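Local coordinates for protein coclaurine N-methyltransferase (PDB 6GKV) that probably transfers a methyl group from S-adenosyl-L-methionine to the ring nitrogen of coclaurine and related tetrahydroisoquinolines in alkaloid biosynthesis, at residues 52-57 with 234-239; 34-39 with 335-340. All blocks are in the same frame, centred on the assembly; numbering follows the deposited sequence.

Contact 1: 52-57 with 234-239; sequences QNLTHS and AYHYEP
The forked end of L54 meets A234, Y235 and H236 with both of its methyl groups, a compact example of one leucine fastening a helix to an extended chain. L54 CD1 takes the imidazole of H236, approaching its NE2 to 3.6 Å and lying almost as near to CD2 of the H236 ring; it comes at the ring obliquely. The other leucine methyl, L54 CD2, rests on the backbone, 3.7 Å from N of Y235, and also lies 3.8 Å from CB of A234. With CG anti to the backbone N (chi1 -168°), the fork reaches away from the helix and its two methyls part between ring and main chain. H236 turns its own CG beside its backbone N (chi1 -71°), which swings the imidazole toward the helix, although its CB does not point straight there. An alanine in place of L54 would remove both methyls and would probably leave a gap between the helix and A234, with the imidazole of H236 freer to turn. On the side of the helix turned from this contact, the carbonyl O of Q52 is gripped twice by H56: the helical bond from H56 N measures 3.0 Å, and H56 ND1 reaches the same oxygen at 2.7 Å from the opposite face of the Q52 carbonyl plane. That second bond is bent, at 132° about the hydrogen, yet it probably limits the rotation of the imidazole. H56 and Q52 also pack on V274 and N275 of the second subunit. The contact thus joins helix 44-58, whose I51 and L58 extend the packing to A234 and H236 respectively, to strand 235-236, itself hydrogen-bonded through Y235 to I258 of the antiparallel partner strand 257-258.

Contact 2: 34-39 with 335-340; sequences RRLQWG and GYNNGE
L36 and Y336 extend from opposite sides and overlap alongside each other, so that one methyl of the leucine meets the phenol ring obliquely. From CB, which points toward the loop, the leucine side chain runs with CG anti to its carbonyl carbon (chi1 -69°) and then divides. CD1 is the branch that makes the contact: it stands 3.5 Å from CE2 of Y336 and 3.9 Å from CD2 of the same ring, and 4.0 Å from ND2 of N337. The L36 side chain also packs on F233 and W342. The tyrosine comes from the loop with its CG anti to the backbone N (chi1 -159°), which carries the ring out to helix 21-39, where it also lies on L32 and A33. The loop bearing it links helix 313-335 to strand 342-350, the antiparallel strand set between 221-230 and 272-279 in the 3-2-1-4-5-7-6 sheet of Rossmann-like class I methyltransferases; the contact therefore lays the C-terminal end of helix 21-39 against the loop leading into this strand. N337, N338 and G339 all have positive phi, and the turn is closed by G339 N, 2.8 Å from O of Y336. At G339 the backbone leaves no room for a side chain, because a CB would run into the carbonyl O of N338. The amide of N337 turns its ND2 to the carboxylate of E341 for a hydrogen bond, so its approach to the leucine methyl is mere packing. On the helix, R35 lays its NH1 over one face of the W38 indole, 3.2 Å above the plane and offset toward the rim. At the loop's far end the carboxylate of E340 is held by T43 OG1 and Y44 N of the second subunit.

How the contacts relate
Contact 1 and contact 2 have centres about 17 Å apart, yet they touch through the chain 235-238 and the helix end 34-39. R35 does most of the joining: its NH2 lies 3.2 Å from O of E238, a probable hydrogen bond, and its NE packs 3.3 Å from CE2 of Y235. W38 adds CH2, 3.6 Å from CB of Y235. W342 belongs to both surroundings, since it is hydrogen-bonded to the hydroxyl of Y235 and packed by L36 and Y336. Neither contact lines the N-methylheliamine pocket: the side chain of Y235 lies about 7 Å from the bound ligand, that of Y336 about 11 Å. Helices 21-39 and 44-58 are consecutive in the chain.

Contact 1: 52-57 with 234-239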
ATOM      1  N   GLN A  52       2.010  -8.548   6.019  1.00 45.91           N
ATOM      2  CA  GLN A  52       3.074  -9.376   5.465  1.00 45.85           C
ATOM      3  C   GLN A  52       2.884 -10.843   5.845  1.00 48.02           C
ATOM      4  O   GLN A  52       3.201 -11.729   5.056  1.00 47.00           O
ATOM      5  CB  GLN A  52       4.441  -8.874   5.942  1.00 50.20           C
ATOM      6  CG  GLN A  52       4.796  -7.493   5.417  1.00 47.13           C
ATOM      7  CD  GLN A  52       4.787  -7.449   3.911  1.00 45.28           C
ATOM      8  OE1 GLN A  52       5.672  -8.013   3.266  1.00 41.56           O
ATOM      9  NE2 GLN A  52       3.774  -6.789   3.333  1.00 42.96           N
ATOM     10  N   ASN A  53       2.381 -11.083   7.059  1.00 38.16           N
ATOM     11  CA  ASN A  53       2.069 -12.411   7.524  1.00 39.44           C
ATOM     12  C   ASN A  53       1.062 -13.057   6.597  1.00 47.57           C
ATOM     13  O   ASN A  53       1.217 -14.212   6.200  1.00 50.13           O
ATOM     14  CB  ASN A  53       1.525 -12.366   8.945  1.00 49.79           C
ATOM     15  CG  ASN A  53       2.591 -12.038   9.955  1.00 56.63           C
ATOM     16  OD1 ASN A  53       3.772 -12.021   9.624  1.00 66.63           O
ATOM     17  ND2 ASN A  53       2.186 -11.778  11.201  1.00 51.38           N
ATOM     18  N   LEU A  54       0.048 -12.291   6.217  1.00 42.96           N
ATOM     19  CA  LEU A  54      -0.957 -12.812   5.313  1.00 45.30           C
ATOM     20  C   LEU A  54      -0.446 -12.920   3.854  1.00 48.85           C
ATOM     21  O   LEU A  54      -0.628 -13.953   3.215  1.00 50.66           O
ATOM     22  CB  LEU A  54      -2.226 -11.957   5.389  1.00 40.06           C
ATOM     23  CG  LEU A  54      -3.428 -12.593   4.684  1.00 42.28           C
ATOM     24  CD1 LEU A  54      -3.606 -14.033   5.150  1.00 29.09           C
ATOM     25  CD2 LEU A  54      -4.692 -11.789   4.900  1.00 38.04           C
ATOM     26  N   THR A  55       0.201 -11.885   3.323  1.00 45.74           N
ATOM     27  CA  THR A  55       0.708 -11.969   1.946  1.00 46.62           C
ATOM     28  C   THR A  55       1.615 -13.184   1.784  1.00 51.06           C
ATOM     29  O   THR A  55       1.588 -13.856   0.758  1.00 61.33           O
ATOM     30  CB  THR A  55       1.487 -10.716   1.517  1.00 36.83           C
ATOM     31  OG1 THR A  55       2.478 -10.420   2.509  1.00 47.94           O
ATOM     32  CG2 THR A  55       0.553  -9.520   1.382  1.00 34.16           C
ATOM     33  N   HIS A  56       2.392 -13.485   2.813  1.00 49.87           N
ATOM     34  CA  HIS A  56       3.365 -14.567   2.736  1.00 48.92           C
ATOM     35  C   HIS A  56       2.724 -15.948   2.890  1.00 56.73           C
ATOM     36  O   HIS A  56       3.118 -16.907   2.208  1.00 52.61           O
ATOM     37  CB  HIS A  56       4.445 -14.371   3.790  1.00 55.12           C
ATOM     38  CG  HIS A  56       5.498 -13.387   3.383  1.00 77.86           C
ATOM     39  ND1 HIS A  56       5.263 -12.024   3.311  1.00 68.33           N
ATOM     40  CD2 HIS A  56       6.784 -13.558   2.992  1.00 82.15           C
ATOM     41  CE1 HIS A  56       6.354 -11.413   2.905  1.00 71.55           C
ATOM     42  NE2 HIS A  56       7.297 -12.321   2.700  1.00 77.06           N
ATOM     43  N   SER A  57       1.741 -16.055   3.779  1.00 47.50           N
ATOM     44  CA  SER A  57       1.130 -17.354   4.032  1.00 43.38           C
ATOM     45  C   SER A  57       0.309 -17.795   2.823  1.00 43.03           C
ATOM     46  O   SER A  57       0.261 -18.983   2.503  1.00 47.12           O
ATOM     47  CB  SER A  57       0.269 -17.324   5.309  1.00 42.94           C
ATOM     48  OG  SER A  57      -0.750 -16.343   5.248  1.00 54.00           O
ATOM     49  N   ALA A 234      -6.151  -6.780   6.497  1.00 39.39           N
ATOM     50  CA  ALA A 234      -6.616  -7.841   5.621  1.00 41.43           C
ATOM     51  C   ALA A 234      -6.836  -9.082   6.464  1.00 44.25           C
ATOM     52  O   ALA A 234      -6.204  -9.230   7.520  1.00 38.43           O
ATOM     53  CB  ALA A 234      -5.611  -8.104   4.497  1.00 26.78           C
ATOM     54  N   TYR A 235      -7.730  -9.968   6.024  1.00 45.15           N
ATOM     55  CA  TYR A 235      -7.979 -11.180   6.813  1.00 45.05           C
ATOM     56  C   TYR A 235      -8.798 -12.259   6.124  1.00 43.54           C
ATOM     57  O   TYR A 235      -9.717 -11.981   5.332  1.00 41.67           O
ATOM     58  CB  TYR A 235      -8.654 -10.820   8.146  1.00 35.12           C
ATOM     59  CG  TYR A 235      -9.956 -10.034   8.053  1.00 44.27           C
ATOM     60  CD1 TYR A 235      -9.965  -8.697   7.673  1.00 48.59           C
ATOM     61  CD2 TYR A 235     -11.169 -10.620   8.398  1.00 37.87           C
ATOM     62  CE1 TYR A 235     -11.153  -7.969   7.609  1.00 42.66           C
ATOM     63  CE2 TYR A 235     -12.354  -9.908   8.335  1.00 40.98           C
ATOM     64  CZ  TYR A 235     -12.336  -8.575   7.947  1.00 44.96           C
ATOM     65  OH  TYR A 235     -13.503  -7.860   7.888  1.00 48.86           O
ATOM     66  N   HIS A 236      -8.423 -13.503   6.414  1.00 48.10           N
ATOM     67  CA  HIS A 236      -9.271 -14.662   6.125  1.00 47.42           C
ATOM     68  C   HIS A 236     -10.631 -14.430   6.785  1.00 46.25           C
ATOM     69  O   HIS A 236     -10.678 -13.986   7.943  1.00 41.93           O
ATOM     70  CB  HIS A 236      -8.669 -15.962   6.672  1.00 42.85           C
ATOM     71  CG  HIS A 236      -7.456 -16.458   5.944  1.00 42.97           C
ATOM     72  ND1 HIS A 236      -7.531 -17.104   4.724  1.00 45.93           N
ATOM     73  CD2 HIS A 236      -6.148 -16.481   6.298  1.00 45.43           C
ATOM     74  CE1 HIS A 236      -6.319 -17.467   4.343  1.00 46.08           C
ATOM     75  NE2 HIS A 236      -5.458 -17.102   5.282  1.00 50.54           N
ATOM     76  N   TYR A 237     -11.735 -14.703   6.089  1.00 45.12           N
ATOM     77  CA  TYR A 237     -13.035 -14.559   6.762  1.00 48.46           C
ATOM     78  C   TYR A 237     -13.277 -15.813   7.608  1.00 53.01           C
ATOM     79  O   TYR A 237     -14.006 -16.709   7.206  1.00 54.37           O
ATOM     80  CB  TYR A 237     -14.186 -14.256   5.757  1.00 54.92           C
ATOM     81  CG  TYR A 237     -15.118 -13.209   6.354  1.00 65.34           C
ATOM     82  CD1 TYR A 237     -14.566 -12.222   7.148  1.00 64.97           C
ATOM     83  CD2 TYR A 237     -16.507 -13.155   6.105  1.00 60.42           C
ATOM     84  CE1 TYR A 237     -15.309 -11.271   7.746  1.00 69.15           C
ATOM     85  CE2 TYR A 237     -17.291 -12.123   6.704  1.00 59.87           C
ATOM     86  CZ  TYR A 237     -16.667 -11.199   7.527  1.00 74.64           C
ATOM     87  OH  TYR A 237     -17.314 -10.169   8.183  1.00 89.89           O
ATOM     88  N   GLU A 238     -12.593 -15.858   8.759  1.00 55.69           N
ATOM     89  CA  GLU A 238     -12.738 -16.894   9.795  1.00 59.69           C
ATOM     90  C   GLU A 238     -13.144 -16.232  11.112  1.00 56.39           C
ATOM     91  O   GLU A 238     -12.707 -15.131  11.388  1.00 44.43           O
ATOM     92  CB  GLU A 238     -11.432 -17.669  10.021  1.00 66.31           C
ATOM     93  CG  GLU A 238     -10.711 -18.150   8.774  1.00 76.69           C
ATOM     94  CD  GLU A 238      -9.263 -18.580   9.044  1.00 83.00           C
ATOM     95  OE1 GLU A 238      -8.740 -18.287  10.145  1.00 77.58           O
ATOM     96  OE2 GLU A 238      -8.647 -19.208   8.149  1.00 89.03           O
ATOM     97  N   PRO A 239     -13.959 -16.910  11.946  1.00 62.60           N
ATOM     98  CA  PRO A 239     -14.489 -16.285  13.178  1.00 59.61           C
ATOM     99  C   PRO A 239     -13.420 -15.685  14.108  1.00 55.30           C
ATOM    100  O   PRO A 239     -12.363 -16.297  14.275  1.00 47.79           O
ATOM    101  CB  PRO A 239     -15.211 -17.453  13.874  1.00 51.77           C
ATOM    102  CG  PRO A 239     -15.582 -18.370  12.755  1.00 54.52           C
ATOM    103  CD  PRO A 239     -14.460 -18.288  11.763  1.00 53.25           C
TER

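Contact 2: 34-39 with 335-340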
ATOM      1  N   ARG A  34     -16.261  -5.142  16.802  1.00 51.05           N
ATOM      2  CA  ARG A  34     -15.263  -6.046  17.353  1.00 51.47           C
ATOM      3  C   ARG A  34     -14.211  -6.490  16.329  1.00 53.46           C
ATOM      4  O   ARG A  34     -13.094  -6.837  16.717  1.00 53.58           O
ATOM      5  CB  ARG A  34     -15.931  -7.279  17.943  1.00 42.61           C
ATOM      6  CG  ARG A  34     -16.733  -7.057  19.230  1.00 50.15           C
ATOM      7  CD  ARG A  34     -17.393  -8.378  19.677  1.00 55.11           C
ATOM      8  NE  ARG A  34     -16.391  -9.367  20.068  1.00 60.18           N
ATOM      9  CZ  ARG A  34     -16.289 -10.598  19.571  1.00 61.83           C
ATOM     10  NH1 ARG A  34     -17.137 -11.039  18.647  1.00 66.45           N
ATOM     11  NH2 ARG A  34     -15.323 -11.392  20.011  1.00 56.30           N
ATOM     12  N   ARG A  35     -14.567  -6.517  15.042  1.00 50.72           N
ATOM     13  CA  ARG A  35     -13.604  -6.898  14.007  1.00 48.19           C
ATOM     14  C   ARG A  35     -12.626  -5.740  13.790  1.00 44.24           C
ATOM     15  O   ARG A  35     -11.413  -5.948  13.684  1.00 44.09           O
ATOM     16  CB  ARG A  35     -14.297  -7.270  12.690  1.00 36.92           C
ATOM     17  CG  ARG A  35     -13.313  -7.741  11.596  1.00 34.65           C
ATOM     18  CD  ARG A  35     -13.480  -9.220  11.376  1.00 46.44           C
ATOM     19  NE  ARG A  35     -12.264  -9.963  11.638  1.00 50.42           N
ATOM     20  CZ  ARG A  35     -12.222 -11.280  11.780  1.00 49.62           C
ATOM     21  NH1 ARG A  35     -11.063 -11.883  12.021  1.00 46.91           N
ATOM     22  NH2 ARG A  35     -13.339 -11.983  11.686  1.00 49.12           N
ATOM     23  N   LEU A  36     -13.151  -4.518  13.751  1.00 41.84           N
ATOM     24  CA  LEU A  36     -12.299  -3.333  13.709  1.00 41.69           C
ATOM     25  C   LEU A  36     -11.282  -3.344  14.852  1.00 48.80           C
ATOM     26  O   LEU A  36     -10.113  -2.989  14.679  1.00 48.66           O
ATOM     27  CB  LEU A  36     -13.142  -2.065  13.774  1.00 38.07           C
ATOM     28  CG  LEU A  36     -13.986  -1.789  12.530  1.00 38.06           C
ATOM     29  CD1 LEU A  36     -14.521  -0.371  12.599  1.00 36.65           C
ATOM     30  CD2 LEU A  36     -13.186  -2.005  11.259  1.00 38.15           C
ATOM     31  N   GLN A  37     -11.731  -3.774  16.017  1.00 46.58           N
ATOM     32  CA  GLN A  37     -10.900  -3.735  17.211  1.00 55.03           C
ATOM     33  C   GLN A  37      -9.798  -4.775  17.105  1.00 50.15           C
ATOM     34  O   GLN A  37      -8.672  -4.562  17.542  1.00 53.66           O
ATOM     35  CB  GLN A  37     -11.760  -3.972  18.456  1.00 62.84           C
ATOM     36  CG  GLN A  37     -11.007  -4.036  19.766  1.00 77.31           C
ATOM     37  CD  GLN A  37     -10.578  -2.675  20.254  1.00 96.55           C
ATOM     38  OE1 GLN A  37     -11.368  -1.726  20.261  1.00105.21           O
ATOM     39  NE2 GLN A  37      -9.317  -2.567  20.670  1.00 98.59           N
ATOM     40  N   TRP A  38     -10.144  -5.907  16.509  1.00 45.75           N
ATOM     41  CA  TRP A  38      -9.226  -7.012  16.306  1.00 45.79           C
ATOM     42  C   TRP A  38      -8.303  -6.703  15.130  1.00 46.56           C
ATOM     43  O   TRP A  38      -7.140  -7.106  15.111  1.00 39.61           O
ATOM     44  CB  TRP A  38     -10.034  -8.296  16.074  1.00 45.90           C
ATOM     45  CG  TRP A  38      -9.289  -9.448  15.489  1.00 42.97           C
ATOM     46  CD1 TRP A  38      -8.788 -10.524  16.164  1.00 39.31           C
ATOM     47  CD2 TRP A  38      -8.984  -9.666  14.100  1.00 45.70           C
ATOM     48  NE1 TRP A  38      -8.176 -11.389  15.286  1.00 44.33           N
ATOM     49  CE2 TRP A  38      -8.286 -10.888  14.013  1.00 39.44           C
ATOM     50  CE3 TRP A  38      -9.207  -8.925  12.921  1.00 47.75           C
ATOM     51  CZ2 TRP A  38      -7.814 -11.396  12.795  1.00 42.42           C
ATOM     52  CZ3 TRP A  38      -8.739  -9.430  11.717  1.00 40.78           C
ATOM     53  CH2 TRP A  38      -8.044 -10.646  11.662  1.00 42.00           C
ATOM     54  N   GLY A  39      -8.836  -5.964  14.162  1.00 51.29           N
ATOM     55  CA  GLY A  39      -8.087  -5.560  12.987  1.00 58.58           C
ATOM     56  C   GLY A  39      -7.059  -4.447  13.138  1.00 55.64           C
ATOM     57  O   GLY A  39      -5.921  -4.603  12.695  1.00 56.59           O
ATOM     58  N   GLY A 335     -21.573  -0.062   4.864  1.00 44.00           N
ATOM     59  CA  GLY A 335     -22.033   1.267   5.247  1.00 33.91           C
ATOM     60  C   GLY A 335     -21.485   1.713   6.589  1.00 34.39           C
ATOM     61  O   GLY A 335     -21.701   2.855   6.984  1.00 34.98           O
ATOM     62  N   TYR A 336     -20.765   0.826   7.284  1.00 33.42           N
ATOM     63  CA  TYR A 336     -20.210   1.141   8.605  1.00 39.93           C
ATOM     64  C   TYR A 336     -19.371   2.420   8.577  1.00 50.31           C
ATOM     65  O   TYR A 336     -18.637   2.677   7.591  1.00 50.15           O
ATOM     66  CB  TYR A 336     -19.364  -0.028   9.127  1.00 40.06           C
ATOM     67  CG  TYR A 336     -19.180  -0.010  10.635  1.00 46.27           C
ATOM     68  CD1 TYR A 336     -20.180  -0.490  11.473  1.00 43.01           C
ATOM     69  CD2 TYR A 336     -18.019   0.495  11.224  1.00 46.06           C
ATOM     70  CE1 TYR A 336     -20.031  -0.473  12.839  1.00 32.79           C
ATOM     71  CE2 TYR A 336     -17.859   0.504  12.616  1.00 37.74           C
ATOM     72  CZ  TYR A 336     -18.879   0.021  13.406  1.00 33.15           C
ATOM     73  OH  TYR A 336     -18.750   0.016  14.775  1.00 43.62           O
ATOM     74  N   ASN A 337     -19.473   3.211   9.650  1.00 48.97           N
ATOM     75  CA  ASN A 337     -18.767   4.515   9.761  1.00 41.67           C
ATOM     76  C   ASN A 337     -18.782   5.339   8.494  1.00 35.92           C
ATOM     77  O   ASN A 337     -17.732   5.730   8.007  1.00 38.22           O
ATOM     78  CB  ASN A 337     -17.308   4.322  10.161  1.00 33.23           C
ATOM     79  CG  ASN A 337     -17.153   3.927  11.599  1.00 53.68           C
ATOM     80  OD1 ASN A 337     -18.050   4.162  12.427  1.00 63.48           O
ATOM     81  ND2 ASN A 337     -16.010   3.321  11.921  1.00 51.24           N
ATOM     82  N   ASN A 338     -19.974   5.564   7.956  1.00 44.42           N
ATOM     83  CA  ASN A 338     -20.162   6.321   6.725  1.00 50.48           C
ATOM     84  C   ASN A 338     -19.382   5.757   5.531  1.00 50.18           C
ATOM     85  O   ASN A 338     -19.063   6.485   4.606  1.00 52.02           O
ATOM     86  CB  ASN A 338     -19.787   7.788   6.959  1.00 51.39           C
ATOM     87  CG  ASN A 338     -20.341   8.724   5.888  1.00 55.60           C
ATOM     88  OD1 ASN A 338     -21.346   8.431   5.256  1.00 58.44           O
ATOM     89  ND2 ASN A 338     -19.668   9.858   5.680  1.00 53.88           N
ATOM     90  N   GLY A 339     -19.103   4.453   5.532  1.00 53.17           N
ATOM     91  CA  GLY A 339     -18.500   3.805   4.365  1.00 41.21           C
ATOM     92  C   GLY A 339     -16.984   3.936   4.221  1.00 43.93           C
ATOM     93  O   GLY A 339     -16.421   3.640   3.155  1.00 35.99           O
ATOM     94  N   GLU A 340     -16.328   4.352   5.305  1.00 37.25           N
ATOM     95  CA  GLU A 340     -14.901   4.632   5.317  1.00 39.37           C
ATOM     96  C   GLU A 340     -14.133   3.573   6.088  1.00 39.05           C
ATOM     97  O   GLU A 340     -13.065   3.839   6.619  1.00 47.18           O
ATOM     98  CB  GLU A 340     -14.655   6.033   5.915  1.00 38.63           C
ATOM     99  CG  GLU A 340     -15.071   7.146   4.958  1.00 37.41           C
ATOM    100  CD  GLU A 340     -14.177   7.169   3.702  1.00 41.61           C
ATOM    101  OE1 GLU A 340     -12.944   6.992   3.853  1.00 42.40           O
ATOM    102  OE2 GLU A 340     -14.694   7.344   2.567  1.00 42.49           O
TER